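Local coordinates for alpha-galactosidase (Lactobacillus brevis, PDB 3MI6), which probably hydrolyses terminal, non-reducing alpha-D-galactose residues in alpha-D-galactosides, such as galactose oligosaccharides and galactomannans, at residues Y21-I34 with N65-S79. Numbering follows the deposited sequence.
Sequences YIFQIMKNGEAGQI and NPNFQPATIKAEYAS
The Glu-76 carboxylate lies over one face of the Phe-23 ring, the two planes 14° apart. It meets the Tyr-21 ring at its edge, the planes there being 85° apart. Tyr-21 OH donates to Glu-76 OE2 at 2.5 Å, from above the carboxylate plane. OE2 also hydrogen-bonds to Tyr-151 OH, whose ring stacks on Phe-23, and the Tyr-21 hydroxyl also hydrogen-bonds to Lys-162 NZ. With a phenylalanine in place of Tyr-21, buried Glu-76 OE2 would probably lose one hydrogen-bond partner, with the carboxylate likely to be held less firmly, by Tyr-151 and the Phe-23 face. Glu-76 CG stands anti to the backbone N (chi1 -171°), and the chain bends at chi2 towards Tyr-21.

Strands 19-25 and 31-36 form a beta hairpin in the N-terminal domain of this family 36 enzyme. Loop 65-79 passes the hairpin turn around Phe-68 and, around Ala-75, the edge of strand 31-36, an outermost strand, within this chain, of its antiparallel sheet. Gly-32 and Ala-75 make a single beta bridge. Gln-33 N hydrogen-bonds to Lys-74 O at 3.0 Å, and Glu-76 N reaches Ala-31 O weakly at 3.4 Å.

At the hairpin turn, the Phe-68 ring has Ile-73 CD1 over one face. The methyl CE of selenomethionine Met-26 touches Phe-68 CZ at 3.6 Å and Ile-73 CG2 at 3.5 Å. The Asn-28 amide also packs against this ring, while its OD1 accepts from Glu-30 N in an Asx turn.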
loop_
_atom_site.group_PDB
_atom_site.type_symbol
_atom_site.label_atom_id
_atom_site.label_comp_id
_atom_site.label_asym_id
_atom_site.label_seq_id
_atom_site.Cartn_x
_atom_site.Cartn_y
_atom_site.Cartn_z
ATOM N N TYR D 21 4.322 10.874 -31.500
ATOM C CA TYR D 21 5.602 11.306 -30.965
ATOM C C TYR D 21 5.914 12.615 -31.694
ATOM O O TYR D 21 5.962 12.645 -32.918
ATOM C CB TYR D 21 6.641 10.235 -31.293
ATOM C CG TYR D 21 7.988 10.336 -30.593
ATOM C CD1 TYR D 21 8.911 11.306 -30.952
ATOM C CD2 TYR D 21 8.354 9.417 -29.615
ATOM C CE1 TYR D 21 10.138 11.384 -30.336
ATOM C CE2 TYR D 21 9.580 9.478 -28.998
ATOM C CZ TYR D 21 10.473 10.461 -29.363
ATOM O OH TYR D 21 11.698 10.531 -28.740
ATOM N N ILE D 22 6.089 13.701 -30.952
ATOM C CA ILE D 22 6.309 15.004 -31.555
ATOM C C ILE D 22 7.531 15.690 -30.946
ATOM O O ILE D 22 7.645 15.787 -29.716
ATOM C CB ILE D 22 5.111 15.939 -31.320
ATOM C CG1 ILE D 22 3.796 15.267 -31.709
ATOM C CG2 ILE D 22 5.289 17.248 -32.065
ATOM C CD1 ILE D 22 2.555 16.037 -31.197
ATOM N N PHE D 23 8.435 16.179 -31.797
ATOM C CA PHE D 23 9.510 17.054 -31.330
ATOM C C PHE D 23 9.771 18.237 -32.257
ATOM O O PHE D 23 9.258 18.279 -33.372
ATOM C CB PHE D 23 10.802 16.277 -31.055
ATOM C CG PHE D 23 11.407 15.613 -32.269
ATOM C CD1 PHE D 23 10.910 14.408 -32.737
ATOM C CD2 PHE D 23 12.505 16.175 -32.909
ATOM C CE1 PHE D 23 11.475 13.783 -33.826
ATOM C CE2 PHE D 23 13.081 15.551 -34.015
ATOM C CZ PHE D 23 12.564 14.354 -34.471
ATOM N N GLN D 24 10.585 19.181 -31.789
ATOM C CA GLN D 24 10.813 20.435 -32.496
ATOM C C GLN D 24 12.256 20.918 -32.374
ATOM O O GLN D 24 12.855 20.858 -31.297
ATOM C CB GLN D 24 9.871 21.509 -31.956
ATOM C CG GLN D 24 9.896 22.813 -32.729
ATOM C CD GLN D 24 8.897 23.837 -32.186
ATOM O OE1 GLN D 24 8.651 23.913 -30.974
ATOM N NE2 GLN D 24 8.324 24.637 -33.085
ATOM N N ILE D 25 12.817 21.400 -33.483
ATOM C CA ILE D 25 14.120 22.055 -33.437
ATOM C C ILE D 25 13.951 23.411 -32.778
ATOM O O ILE D 25 13.005 24.149 -33.068
ATOM C CB ILE D 25 14.740 22.220 -34.824
ATOM C CG1 ILE D 25 14.947 20.853 -35.470
ATOM C CG2 ILE D 25 16.070 22.918 -34.717
ATOM C CD1 ILE D 25 15.815 19.921 -34.642
HETATM N N MSE D 26 14.868 23.743 -31.888
HETATM C CA MSE D 26 14.667 24.894 -31.030
HETATM C C MSE D 26 15.633 26.059 -31.244
HETATM O O MSE D 26 16.626 25.963 -31.977
HETATM C CB MSE D 26 14.713 24.446 -29.580
HETATM C CG MSE D 26 13.678 23.385 -29.254
HETATM SE SE MSE D 26 13.312 23.450 -27.355
HETATM C CE MSE D 26 15.106 23.087 -26.640
ATOM N N LYS D 27 15.306 27.167 -30.590
ATOM C CA LYS D 27 16.092 28.389 -30.647
ATOM C C LYS D 27 17.599 28.109 -30.679
ATOM O O LYS D 27 18.310 28.620 -31.543
ATOM C CB LYS D 27 15.717 29.273 -29.456
ATOM C CG LYS D 27 16.349 30.638 -29.440
ATOM C CD LYS D 27 16.064 31.365 -28.120
ATOM C CE LYS D 27 14.593 31.793 -27.982
ATOM N NZ LYS D 27 14.213 32.898 -28.915
ATOM N N ASN D 28 18.086 27.283 -29.758
ATOM C CA ASN D 28 19.524 27.052 -29.658
ATOM C C ASN D 28 20.061 25.983 -30.594
ATOM O O ASN D 28 21.245 25.670 -30.548
ATOM C CB ASN D 28 19.929 26.697 -28.239
ATOM C CG ASN D 28 19.518 25.295 -27.856
ATOM O OD1 ASN D 28 18.691 24.665 -28.526
ATOM N ND2 ASN D 28 20.091 24.797 -26.766
ATOM N N GLY D 29 19.187 25.422 -31.425
ATOM C CA GLY D 29 19.593 24.462 -32.437
ATOM C C GLY D 29 19.420 23.005 -32.056
ATOM O O GLY D 29 19.563 22.122 -32.910
ATOM N N GLU D 30 19.135 22.748 -30.777
ATOM C CA GLU D 30 18.908 21.385 -30.285
ATOM C C GLU D 30 17.449 20.997 -30.439
ATOM O O GLU D 30 16.576 21.861 -30.495
ATOM C CB GLU D 30 19.338 21.237 -28.820
ATOM C CG GLU D 30 20.827 21.026 -28.628
ATOM C CD GLU D 30 21.241 20.984 -27.163
ATOM O OE1 GLU D 30 21.328 22.057 -26.526
ATOM O OE2 GLU D 30 21.489 19.871 -26.640
ATOM N N ALA D 31 17.199 19.693 -30.504
ATOM C CA ALA D 31 15.845 19.155 -30.643
ATOM C C ALA D 31 15.115 19.064 -29.299
ATOM O O ALA D 31 15.659 18.550 -28.315
ATOM C CB ALA D 31 15.885 17.784 -31.327
ATOM N N GLY D 32 13.881 19.564 -29.278
ATOM C CA GLY D 32 13.058 19.634 -28.079
ATOM C C GLY D 32 11.849 18.722 -28.156
ATOM O O GLY D 32 11.018 18.806 -29.059
ATOM N N GLN D 33 11.765 17.819 -27.196
ATOM C CA GLN D 33 10.688 16.847 -27.146
ATOM C C GLN D 33 9.433 17.578 -26.726
ATOM O O GLN D 33 9.474 18.385 -25.801
ATOM C CB GLN D 33 11.052 15.760 -26.147
ATOM C CG GLN D 33 9.908 15.016 -25.591
ATOM C CD GLN D 33 9.226 14.159 -26.610
ATOM O OE1 GLN D 33 9.819 13.740 -27.618
ATOM N NE2 GLN D 33 7.961 13.872 -26.351
ATOM N N ILE D 34 8.329 17.327 -27.426
ATOM C CA ILE D 34 7.081 18.027 -27.124
ATOM C C ILE D 34 6.037 17.105 -26.463
ATOM O O ILE D 34 5.409 17.470 -25.473
ATOM C CB ILE D 34 6.455 18.674 -28.398
ATOM C CG1 ILE D 34 7.519 19.352 -29.246
ATOM C CG2 ILE D 34 5.388 19.697 -28.031
ATOM C CD1 ILE D 34 6.935 20.163 -30.353
ATOM N N ASN D 65 17.833 35.546 -23.330
ATOM C CA ASN D 65 16.812 34.564 -23.017
ATOM C C ASN D 65 17.023 34.015 -21.611
ATOM O O ASN D 65 17.593 32.938 -21.450
ATOM C CB ASN D 65 16.847 33.431 -24.049
ATOM C CG ASN D 65 17.061 33.936 -25.469
ATOM O OD1 ASN D 65 16.167 33.865 -26.305
ATOM N ND2 ASN D 65 18.252 34.439 -25.745
ATOM N N PRO D 66 16.596 34.769 -20.582
ATOM C CA PRO D 66 16.752 34.269 -19.211
ATOM C C PRO D 66 15.912 33.014 -19.004
ATOM O O PRO D 66 16.288 32.129 -18.242
ATOM C CB PRO D 66 16.207 35.416 -18.344
ATOM C CG PRO D 66 16.266 36.627 -19.212
ATOM C CD PRO D 66 16.013 36.122 -20.609
ATOM N N ASN D 67 14.792 32.940 -19.710
ATOM C CA ASN D 67 13.820 31.888 -19.481
ATOM C C ASN D 67 14.080 30.630 -20.302
ATOM O O ASN D 67 13.388 29.624 -20.138
ATOM C CB ASN D 67 12.396 32.413 -19.727
ATOM C CG ASN D 67 12.083 33.696 -18.938
ATOM O OD1 ASN D 67 11.105 34.384 -19.233
ATOM N ND2 ASN D 67 12.906 34.014 -17.941
ATOM N N PHE D 68 15.060 30.678 -21.195
ATOM C CA PHE D 68 15.502 29.458 -21.856
ATOM C C PHE D 68 16.469 28.755 -20.913
ATOM O O PHE D 68 17.601 29.192 -20.743
ATOM C CB PHE D 68 16.169 29.757 -23.200
ATOM C CG PHE D 68 16.277 28.559 -24.108
ATOM C CD1 PHE D 68 17.290 27.634 -23.941
ATOM C CD2 PHE D 68 15.371 28.369 -25.142
ATOM C CE1 PHE D 68 17.396 26.534 -24.785
ATOM C CE2 PHE D 68 15.466 27.272 -25.988
ATOM C CZ PHE D 68 16.478 26.353 -25.811
ATOM N N GLN D 69 15.997 27.688 -20.274
ATOM C CA GLN D 69 16.776 26.963 -19.272
ATOM C C GLN D 69 16.692 25.469 -19.532
ATOM O O GLN D 69 15.621 24.875 -19.389
ATOM C CB GLN D 69 16.273 27.282 -17.860
ATOM C CG GLN D 69 16.498 28.729 -17.454
ATOM C CD GLN D 69 15.913 29.078 -16.092
ATOM O OE1 GLN D 69 16.645 29.409 -15.151
ATOM N NE2 GLN D 69 14.593 29.019 -15.986
ATOM N N PRO D 70 17.823 24.856 -19.924
ATOM C CA PRO D 70 17.884 23.428 -20.273
ATOM C C PRO D 70 17.386 22.490 -19.158
ATOM O O PRO D 70 16.952 21.378 -19.479
ATOM C CB PRO D 70 19.374 23.197 -20.545
ATOM C CG PRO D 70 19.898 24.548 -20.931
ATOM C CD PRO D 70 19.126 25.526 -20.100
ATOM N N ALA D 71 17.447 22.927 -17.895
ATOM C CA ALA D 71 16.945 22.149 -16.746
ATOM C C ALA D 71 15.426 21.921 -16.751
ATOM O O ALA D 71 14.938 20.934 -16.196
ATOM C CB ALA D 71 17.370 22.801 -15.424
ATOM N N THR D 72 14.687 22.841 -17.365
ATOM C CA THR D 72 13.241 22.707 -17.467
ATOM C C THR D 72 12.779 22.404 -18.896
ATOM O O THR D 72 11.590 22.527 -19.200
ATOM C CB THR D 72 12.513 23.978 -16.998
ATOM O OG1 THR D 72 12.654 24.994 -17.996
ATOM C CG2 THR D 72 13.064 24.478 -15.665
ATOM N N ILE D 73 13.707 22.012 -19.768
ATOM C CA ILE D 73 13.363 21.700 -21.151
ATOM C C ILE D 73 13.507 20.223 -21.499
ATOM O O ILE D 73 14.603 19.677 -21.446
ATOM C CB ILE D 73 14.225 22.500 -22.149
ATOM C CG1 ILE D 73 13.880 23.993 -22.104
ATOM C CG2 ILE D 73 14.037 21.957 -23.555
ATOM C CD1 ILE D 73 14.669 24.820 -23.099
ATOM N N LYS D 74 12.400 19.587 -21.866
ATOM C CA LYS D 74 12.431 18.220 -22.358
ATOM C C LYS D 74 13.279 18.073 -23.629
ATOM O O LYS D 74 13.041 18.726 -24.640
ATOM C CB LYS D 74 11.024 17.726 -22.642
ATOM C CG LYS D 74 10.196 17.398 -21.422
ATOM C CD LYS D 74 8.724 17.518 -21.778
ATOM C CE LYS D 74 8.425 18.976 -22.042
ATOM N NZ LYS D 74 7.130 19.177 -22.694
ATOM N N ALA D 75 14.267 17.192 -23.580
ATOM C CA ALA D 75 15.179 17.038 -24.695
ATOM C C ALA D 75 14.986 15.720 -25.397
ATOM O O ALA D 75 14.376 14.787 -24.866
ATOM C CB ALA D 75 16.593 17.151 -24.222
ATOM N N GLU D 76 15.545 15.642 -26.589
ATOM C CA GLU D 76 15.408 14.465 -27.423
ATOM C C GLU D 76 16.699 13.646 -27.411
ATOM O O GLU D 76 16.685 12.440 -27.603
ATOM C CB GLU D 76 15.060 14.897 -28.842
ATOM C CG GLU D 76 14.679 13.767 -29.751
ATOM C CD GLU D 76 13.308 13.191 -29.435
ATOM O OE1 GLU D 76 12.628 13.706 -28.512
ATOM O OE2 GLU D 76 12.913 12.225 -30.126
ATOM N N TYR D 77 17.818 14.311 -27.163
ATOM C CA TYR D 77 19.117 13.659 -27.135
ATOM C C TYR D 77 20.071 14.648 -26.520
ATOM O O TYR D 77 20.747 15.367 -27.227
ATOM C CB TYR D 77 19.581 13.279 -28.554
ATOM C CG TYR D 77 20.527 12.108 -28.584
ATOM C CD1 TYR D 77 20.061 10.812 -28.460
ATOM C CD2 TYR D 77 21.881 12.295 -28.717
ATOM C CE1 TYR D 77 20.914 9.740 -28.467
ATOM C CE2 TYR D 77 22.742 11.236 -28.732
ATOM C CZ TYR D 77 22.257 9.958 -28.603
ATOM O OH TYR D 77 23.133 8.892 -28.613
ATOM N N ALA D 78 20.120 14.689 -25.197
ATOM C CA ALA D 78 20.844 15.755 -24.512
ATOM C C ALA D 78 22.296 15.452 -24.111
ATOM O O ALA D 78 22.682 14.299 -23.894
ATOM C CB ALA D 78 20.050 16.224 -23.292
ATOM N N SER D 79 23.087 16.509 -23.976
ATOM C CA SER D 79 24.449 16.396 -23.478
ATOM C C SER D 79 24.549 17.032 -22.099
ATOM O O SER D 79 23.653 17.747 -21.661
ATOM C CB SER D 79 25.393 17.142 -24.408
ATOM O OG SER D 79 25.056 18.524 -24.393
#